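Local coordinates for uncharacterized protein (Bacteroides uniformis, PDB 4JPQ) that is of unknown function but probably binds carbohydrate through a family 9-like carbohydrate-binding domain, at residues V51-A56 and G181-C186; S78-R83 and E130-V135; F105-N108 and R112-I115. All coordinates share one frame; numbering follows the deposited sequence.

Interaction 1 of 3, residues V51-A56 and G181-C186; sequences VSFRIA and GNFYKC
This is a buried aromatic packing contact between two strands that face each other across the core of a beta-sandwich-like fold, as in the CBM9 family. F53 on strand 50-57 and F183 on strand 178-186 carry it. The axes of the two segments come within 8.9 Å at their closest, and their directions differ by 147°. No hydrogen bond passes between them, so side chains alone fill the gap.

The rings of F53 and F183 form a face-to-face stack. Their centroids lie 4.1 Å apart and their planes are inclined by 30°. The fit is uneven. The CE2 corner of F53 sits over the centre of the F183 ring, whereas F183 covers the F53 ring toward its rim. F183 CG lies beside its backbone N (chi1 -49°), which places the ring under F53 CE2. W198 meets both rings edge-to-face, and F92 lies against F183.

I55 adds a methyl at the edge of the F183 ring, near its plane. At the other end, the aliphatic part of K185 packs on V51. The K185 chain then bends away, and its NZ bonds to the backbone C186 O and forms a salt bridge with E70. The V51 contact is made by its CG2, which lies 4.0 Å from K185 CG.

Interaction 2 of 3, residues S78-R83 and E130-V135; sequences SGDNGR and EVLGMV. With SO4 (sulfate ion), chain D.
A type II beta turn from G79 to G82, in the loop between strands 72-75 and 89-95, rests here against the short helix 129-134. L132 is the helix residue that makes the contact. Its two methyls meet the two central residues of the turn. L132 CD1 lies 3.7 Å from D80 CB and 3.5 Å from N81 ND2. L132 CD2 reaches N81 OD1 at 3.6 Å. D80 and L132 run past each other in opposite directions.

The polar ends of the turn residues are held by other partners. D80 OD1 forms a salt bridge with R137 and accepts from L113 N. N81 ND2 donates to A127 O, and its OD1 accepts from I115 N.

Away from the helix, the same loop holds a sulfate, probably from the crystallisation liquor. R83 N donates to sulfate O4 at 2.8 Å in a nearly straight bond (177°). S78 N bonds to sulfate O2 at 3.1 Å, and G79 N adds a weak bond to O3.

No hydrogen bond joins the two segments. The contact is therefore van der Waals packing of a leucine on the turn, whose amide and carboxylate are fixed by their polar partners.

Interaction 3 of 3, residues F105-N108 and R112-I115; sequences FECN and RLLI
F105 and I115 face each other as a non-hydrogen-bonded antiparallel pair, and the isoleucine lies over one face of the phenyl ring. I115 CG2 stands 4.2 Å from the ring centroid, 24° off the normal, which makes a CH-pi contact. With I115 CG1 anti to the carbonyl carbon (chi1 -49°), CG2 is set over the face while CG1 and CD1 touch the ring at its CD2 and CE2 atoms. C107 and L113 point to the same face of the sheet, with C107 CB 4.1 Å from L113 CD1.

E106 and L114 lie side by side on the other face, pointing the same way. The carboxylate of E106 passes L114 CD2, with OE1 at 3.7 Å, and its OE2 is bonded to N104. Between their backbones, E106 N donates to L114 O at 2.8 Å and L114 N to E106 O at 2.7 Å.

N108 closes the end of the ladder. Its backbone N donates to R112 O at 2.9 Å. Its OD1 accepts from R112 N at 2.9 Å, with the donor tilted from the amide plane. N108 ND2 bonds to D87. It also donates to a water, which takes a weak bond from R112 NH1. The amide and guanidinium planes stand 72° apart.

This antiparallel ladder joins strands 102-108 and 113-118. Only three residues separate the two segments, which makes the arrangement a beta hairpin.

Overall arrangement
From the N terminus, the chain first lays down 51-56, then the turn 78-83, then the hairpin of 105-108 and 112-115. The helical segment 130-135 follows, and 181-186 comes last. Interaction 1 thus closes the longest loop, across 124 residues. Interaction 2 closes a shorter one within it, and interaction 3 the tight hairpin inside that; none cross. Interactions 2 and 3 touch directly: N81 N lies 2.7 Å from L113 O, a probable hydrogen bond that ties the turn to the hairpin. Interaction 1 stands apart, its centre about 13 Å from that of interaction 3. Strand 89-95 pairs with both 102-108 and 178-186, linking the hairpin to the core contact.

Interaction 1 of 3, residues V51-A56 and G181-C186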
loop_
_atom_site.group_PDB
_atom_site.type_symbol
_atom_site.label_atom_id
_atom_site.label_comp_id
_atom_site.label_asym_id
_atom_site.label_seq_id
_atom_site.Cartn_x
_atom_site.Cartn_y
_atom_site.Cartn_z
ATOM N N VAL A 51 0.538 -12.698 -4.395
ATOM C CA VAL A 51 -0.028 -11.514 -3.731
ATOM C C VAL A 51 -1.194 -10.921 -4.526
ATOM O O VAL A 51 -1.130 -10.815 -5.749
ATOM C CB VAL A 51 1.056 -10.424 -3.525
ATOM C CG1 VAL A 51 0.486 -9.173 -2.849
ATOM C CG2 VAL A 51 2.214 -10.988 -2.709
ATOM N N SER A 52 -2.250 -10.541 -3.813
ATOM C CA SER A 52 -3.398 -9.868 -4.401
ATOM C C SER A 52 -3.844 -8.743 -3.460
ATOM O O SER A 52 -3.490 -8.727 -2.271
ATOM C CB SER A 52 -4.536 -10.849 -4.691
ATOM O OG SER A 52 -5.094 -11.367 -3.505
ATOM N N PHE A 53 -4.590 -7.793 -4.013
ATOM C CA PHE A 53 -5.109 -6.674 -3.245
ATOM C C PHE A 53 -6.473 -6.215 -3.761
ATOM O O PHE A 53 -6.917 -6.664 -4.802
ATOM C CB PHE A 53 -4.122 -5.505 -3.290
ATOM C CG PHE A 53 -4.107 -4.768 -4.604
ATOM C CD1 PHE A 53 -3.457 -5.300 -5.704
ATOM C CD2 PHE A 53 -4.754 -3.535 -4.735
ATOM C CE1 PHE A 53 -3.445 -4.625 -6.921
ATOM C CE2 PHE A 53 -4.745 -2.853 -5.943
ATOM C CZ PHE A 53 -4.090 -3.398 -7.040
ATOM N N ARG A 54 -7.121 -5.327 -3.011
ATOM C CA ARG A 54 -8.372 -4.715 -3.446
ATOM C C ARG A 54 -8.571 -3.394 -2.744
ATOM O O ARG A 54 -8.055 -3.172 -1.653
ATOM C CB ARG A 54 -9.580 -5.611 -3.256
ATOM C CG ARG A 54 -9.820 -6.042 -1.832
ATOM C CD ARG A 54 -11.065 -6.886 -1.745
ATOM N NE ARG A 54 -11.252 -7.390 -0.391
ATOM C CZ ARG A 54 -12.245 -8.198 -0.005
ATOM N NH1 ARG A 54 -13.213 -8.585 -0.843
ATOM N NH2 ARG A 54 -12.302 -8.598 1.262
ATOM N N ILE A 55 -9.342 -2.538 -3.398
ATOM C CA ILE A 55 -9.509 -1.181 -2.970
ATOM C C ILE A 55 -10.939 -0.665 -3.171
ATOM O O ILE A 55 -11.615 -1.020 -4.135
ATOM C CB ILE A 55 -8.449 -0.300 -3.693
ATOM C CG1 ILE A 55 -8.429 1.129 -3.111
ATOM C CG2 ILE A 55 -8.638 -0.317 -5.222
ATOM C CD1 ILE A 55 -7.329 1.996 -3.657
ATOM N N ALA A 56 -11.366 0.191 -2.249
ATOM C CA ALA A 56 -12.684 0.841 -2.288
ATOM C C ALA A 56 -12.617 2.138 -1.498
ATOM O O ALA A 56 -11.547 2.467 -0.974
ATOM C CB ALA A 56 -13.724 -0.073 -1.701
ATOM N N GLY A 181 -1.616 6.078 -9.056
ATOM C CA GLY A 181 -0.856 5.349 -8.053
ATOM C C GLY A 181 -0.394 3.972 -8.468
ATOM O O GLY A 181 -0.564 3.561 -9.621
ATOM N N ASN A 182 0.220 3.268 -7.522
ATOM C CA ASN A 182 0.685 1.900 -7.752
ATOM C C ASN A 182 0.742 1.151 -6.420
ATOM O O ASN A 182 0.698 1.777 -5.336
ATOM C CB ASN A 182 2.057 1.926 -8.458
ATOM C CG ASN A 182 2.314 0.708 -9.348
ATOM O OD1 ASN A 182 1.694 -0.346 -9.204
ATOM N ND2 ASN A 182 3.257 0.860 -10.276
ATOM N N PHE A 183 0.823 -0.178 -6.514
ATOM C CA PHE A 183 0.847 -1.056 -5.340
ATOM C C PHE A 183 2.050 -1.972 -5.445
ATOM O O PHE A 183 2.353 -2.452 -6.538
ATOM C CB PHE A 183 -0.449 -1.863 -5.253
ATOM C CG PHE A 183 -1.690 -1.022 -5.398
ATOM C CD1 PHE A 183 -2.165 -0.682 -6.664
ATOM C CD2 PHE A 183 -2.373 -0.541 -4.275
ATOM C CE1 PHE A 183 -3.293 0.113 -6.808
ATOM C CE2 PHE A 183 -3.510 0.245 -4.420
ATOM C CZ PHE A 183 -3.967 0.580 -5.686
ATOM N N TYR A 184 2.753 -2.180 -4.324
ATOM C CA TYR A 184 3.962 -2.999 -4.323
ATOM C C TYR A 184 4.088 -3.970 -3.151
ATOM O O TYR A 184 3.501 -3.769 -2.085
ATOM C CB TYR A 184 5.228 -2.127 -4.298
ATOM C CG TYR A 184 5.286 -0.944 -5.231
ATOM C CD1 TYR A 184 5.278 -1.121 -6.608
ATOM C CD2 TYR A 184 5.425 0.362 -4.735
ATOM C CE1 TYR A 184 5.362 -0.032 -7.481
ATOM C CE2 TYR A 184 5.506 1.456 -5.593
ATOM C CZ TYR A 184 5.494 1.262 -6.964
ATOM O OH TYR A 184 5.571 2.349 -7.798
ATOM N N LYS A 185 4.918 -4.991 -3.384
ATOM C CA LYS A 185 5.328 -5.994 -2.401
ATOM C C LYS A 185 6.856 -6.101 -2.449
ATOM O O LYS A 185 7.450 -6.087 -3.540
ATOM C CB LYS A 185 4.759 -7.345 -2.758
ATOM C CG LYS A 185 5.207 -8.503 -1.880
ATOM C CD LYS A 185 4.605 -8.464 -0.485
ATOM C CE LYS A 185 5.138 -9.587 0.410
ATOM N NZ LYS A 185 6.510 -9.392 0.959
ATOM N N CYS A 186 7.478 -6.235 -1.277
ATOM C CA CYS A 186 8.929 -6.377 -1.177
ATOM C C CYS A 186 9.359 -6.871 0.199
ATOM O O CYS A 186 8.517 -7.127 1.055
ATOM C CB CYS A 186 9.622 -5.029 -1.483
ATOM S SG CYS A 186 9.307 -3.772 -0.237
#

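Interaction 2 of 3, residues S78-R83 and E130-V135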
loop_
_atom_site.group_PDB
_atom_site.type_symbol
_atom_site.label_atom_id
_atom_site.label_comp_id
_atom_site.label_asym_id
_atom_site.label_seq_id
_atom_site.Cartn_x
_atom_site.Cartn_y
_atom_site.Cartn_z
ATOM N N SER A 78 11.011 -1.301 14.846
ATOM C CA SER A 78 10.452 -1.066 16.192
ATOM C C SER A 78 9.358 -0.004 16.281
ATOM O O SER A 78 8.590 -0.010 17.245
ATOM C CB SER A 78 11.561 -0.770 17.212
ATOM O OG SER A 78 12.243 0.417 16.880
ATOM N N GLY A 79 9.298 0.913 15.321
ATOM C CA GLY A 79 8.265 1.957 15.323
ATOM C C GLY A 79 7.832 2.390 13.943
ATOM O O GLY A 79 8.387 1.938 12.938
ATOM N N ASP A 80 6.809 3.250 13.909
ATOM C CA ASP A 80 6.320 3.826 12.660
ATOM C C ASP A 80 7.435 4.677 12.078
ATOM O O ASP A 80 8.316 5.156 12.805
ATOM C CB ASP A 80 5.042 4.661 12.852
ATOM C CG ASP A 80 3.812 3.822 13.185
ATOM O OD1 ASP A 80 3.840 2.567 13.118
ATOM O OD2 ASP A 80 2.793 4.447 13.526
ATOM N N ASN A 81 7.406 4.818 10.758
ATOM C CA ASN A 81 8.469 5.481 9.995
ATOM C C ASN A 81 9.830 4.786 10.133
ATOM O O ASN A 81 10.869 5.382 9.886
ATOM C CB ASN A 81 8.575 6.989 10.297
ATOM C CG ASN A 81 7.349 7.774 9.865
ATOM O OD1 ASN A 81 6.596 7.363 8.973
ATOM N ND2 ASN A 81 7.182 8.960 10.456
ATOM N N GLY A 82 9.799 3.493 10.441
ATOM C CA GLY A 82 10.992 2.691 10.535
ATOM C C GLY A 82 11.363 2.174 9.154
ATOM O O GLY A 82 10.766 2.549 8.144
ATOM N N ARG A 83 12.295 1.227 9.139
ATOM C CA ARG A 83 12.891 0.651 7.927
ATOM C C ARG A 83 12.051 -0.548 7.477
ATOM O O ARG A 83 12.538 -1.668 7.357
ATOM C CB ARG A 83 14.380 0.325 8.232
ATOM C CG ARG A 83 15.161 1.558 8.742
ATOM C CD ARG A 83 16.553 1.270 9.289
ATOM N NE ARG A 83 17.358 0.566 8.304
ATOM C CZ ARG A 83 17.932 1.112 7.229
ATOM N NH1 ARG A 83 17.791 2.399 6.940
ATOM N NH2 ARG A 83 18.652 0.344 6.412
ATOM N N GLU A 130 0.595 12.466 14.533
ATOM C CA GLU A 130 -0.824 12.811 14.328
ATOM C C GLU A 130 -1.349 12.170 13.021
ATOM O O GLU A 130 -2.396 11.508 13.022
ATOM C CB GLU A 130 -0.985 14.350 14.304
ATOM C CG GLU A 130 -2.407 14.908 14.218
ATOM C CD GLU A 130 -3.250 14.715 15.478
ATOM O OE1 GLU A 130 -2.701 14.674 16.606
ATOM O OE2 GLU A 130 -4.493 14.635 15.336
ATOM N N VAL A 131 -0.573 12.318 11.943
ATOM C CA VAL A 131 -0.922 11.782 10.614
ATOM C C VAL A 131 -0.804 10.252 10.578
ATOM O O VAL A 131 -1.646 9.583 9.974
ATOM C CB VAL A 131 -0.067 12.427 9.495
ATOM C CG1 VAL A 131 -0.376 11.811 8.130
ATOM C CG2 VAL A 131 -0.289 13.938 9.447
ATOM N N LEU A 132 0.244 9.700 11.193
ATOM C CA LEU A 132 0.386 8.233 11.307
ATOM C C LEU A 132 -0.802 7.654 12.075
ATOM O O LEU A 132 -1.326 6.598 11.694
ATOM C CB LEU A 132 1.687 7.856 12.009
ATOM C CG LEU A 132 2.959 8.139 11.209
ATOM C CD1 LEU A 132 4.162 8.208 12.146
ATOM C CD2 LEU A 132 3.151 7.102 10.104
ATOM N N GLY A 133 -1.217 8.381 13.130
ATOM C CA GLY A 133 -2.382 8.064 13.952
ATOM C C GLY A 133 -3.704 8.064 13.196
ATOM O O GLY A 133 -4.629 7.372 13.601
HETATM N N MSE A 134 -3.809 8.856 12.128
HETATM C CA MSE A 134 -5.009 8.876 11.279
HETATM C C MSE A 134 -5.210 7.583 10.507
HETATM O O MSE A 134 -6.352 7.174 10.296
HETATM C CB MSE A 134 -4.970 10.012 10.242
HETATM C CG MSE A 134 -5.203 11.395 10.809
HETATM SE SE MSE A 134 -4.675 12.708 9.427
HETATM C CE MSE A 134 -4.642 14.231 10.677
ATOM N N VAL A 135 -4.124 6.935 10.088
ATOM C CA VAL A 135 -4.217 5.720 9.258
ATOM C C VAL A 135 -4.424 4.507 10.142
ATOM O O VAL A 135 -3.512 4.085 10.850
ATOM C CB VAL A 135 -2.979 5.505 8.363
ATOM C CG1 VAL A 135 -3.148 4.244 7.518
ATOM C CG2 VAL A 135 -2.748 6.721 7.469
HETATM S S SO4 D . 13.409 0.733 12.959
HETATM O O1 SO4 D . 14.456 1.782 12.870
HETATM O O2 SO4 D . 13.847 -0.381 13.849
HETATM O O3 SO4 D . 12.123 1.313 13.469
HETATM O O4 SO4 D . 13.248 0.180 11.596
#

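Interaction 3 of 3, residues F105-N108 and R112-I115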
loop_
_atom_site.group_PDB
_atom_site.type_symbol
_atom_site.label_atom_id
_atom_site.label_comp_id
_atom_site.label_asym_id
_atom_site.label_seq_id
_atom_site.Cartn_x
_atom_site.Cartn_y
_atom_site.Cartn_z
ATOM N N PHE A 105 2.767 4.934 1.208
ATOM C CA PHE A 105 2.315 4.294 2.428
ATOM C C PHE A 105 2.920 2.904 2.393
ATOM O O PHE A 105 2.488 2.080 1.594
ATOM C CB PHE A 105 0.786 4.203 2.459
ATOM C CG PHE A 105 0.102 5.533 2.472
ATOM C CD1 PHE A 105 -0.131 6.213 1.285
ATOM C CD2 PHE A 105 -0.341 6.092 3.662
ATOM C CE1 PHE A 105 -0.779 7.435 1.290
ATOM C CE2 PHE A 105 -0.987 7.321 3.671
ATOM C CZ PHE A 105 -1.207 7.991 2.488
ATOM N N GLU A 106 3.931 2.664 3.227
ATOM C CA GLU A 106 4.615 1.375 3.291
ATOM C C GLU A 106 4.325 0.805 4.667
ATOM O O GLU A 106 4.545 1.482 5.670
ATOM C CB GLU A 106 6.114 1.568 3.056
ATOM C CG GLU A 106 6.431 2.298 1.749
ATOM C CD GLU A 106 7.913 2.422 1.429
ATOM O OE1 GLU A 106 8.735 1.697 2.007
ATOM O OE2 GLU A 106 8.263 3.255 0.567
ATOM N N CYS A 107 3.829 -0.429 4.713
ATOM C CA CYS A 107 3.429 -1.067 5.974
ATOM C C CYS A 107 3.961 -2.496 6.067
ATOM O O CYS A 107 3.740 -3.295 5.139
ATOM C CB CYS A 107 1.910 -1.056 6.039
ATOM S SG CYS A 107 1.250 -1.260 7.695
ATOM N N ASN A 108 4.713 -2.817 7.127
ATOM C CA ASN A 108 5.223 -4.198 7.278
ATOM C C ASN A 108 4.120 -5.097 7.795
ATOM O O ASN A 108 3.093 -4.605 8.295
ATOM C CB ASN A 108 6.528 -4.322 8.099
ATOM C CG ASN A 108 6.374 -4.038 9.595
ATOM O OD1 ASN A 108 5.281 -3.914 10.137
ATOM N ND2 ASN A 108 7.515 -3.968 10.280
ATOM N N ARG A 112 3.538 -1.945 11.440
ATOM C CA ARG A 112 4.345 -0.718 11.509
ATOM C C ARG A 112 4.214 -0.048 10.146
ATOM O O ARG A 112 4.365 -0.729 9.110
ATOM C CB ARG A 112 5.826 -1.007 11.739
ATOM C CG ARG A 112 6.222 -1.727 13.005
ATOM C CD ARG A 112 5.865 -0.979 14.286
ATOM N NE ARG A 112 4.599 -1.453 14.846
ATOM C CZ ARG A 112 4.428 -2.608 15.517
ATOM N NH1 ARG A 112 5.432 -3.486 15.708
ATOM N NH2 ARG A 112 3.216 -2.913 15.977
ATOM N N LEU A 113 3.980 1.266 10.154
ATOM C CA LEU A 113 3.756 2.052 8.931
ATOM C C LEU A 113 4.731 3.205 8.744
ATOM O O LEU A 113 5.114 3.874 9.706
ATOM C CB LEU A 113 2.352 2.643 8.986
ATOM C CG LEU A 113 1.821 3.629 7.933
ATOM C CD1 LEU A 113 1.611 2.954 6.590
ATOM C CD2 LEU A 113 0.521 4.253 8.426
ATOM N N LEU A 114 5.071 3.440 7.481
ATOM C CA LEU A 114 5.899 4.558 7.031
ATOM C C LEU A 114 5.079 5.337 6.002
ATOM O O LEU A 114 4.456 4.724 5.107
ATOM C CB LEU A 114 7.167 4.056 6.350
ATOM C CG LEU A 114 8.012 5.051 5.531
ATOM C CD1 LEU A 114 8.736 6.012 6.444
ATOM C CD2 LEU A 114 9.005 4.324 4.646
ATOM N N ILE A 115 5.084 6.666 6.137
ATOM C CA ILE A 115 4.451 7.560 5.170
ATOM C C ILE A 115 5.403 8.708 4.874
ATOM O O ILE A 115 5.940 9.302 5.802
ATOM C CB ILE A 115 3.138 8.221 5.655
ATOM C CG1 ILE A 115 2.157 7.220 6.248
ATOM C CG2 ILE A 115 2.453 8.946 4.486
ATOM C CD1 ILE A 115 0.934 7.872 6.879
HETATM O O HOH W 1 7.610 -4.570 13.466
#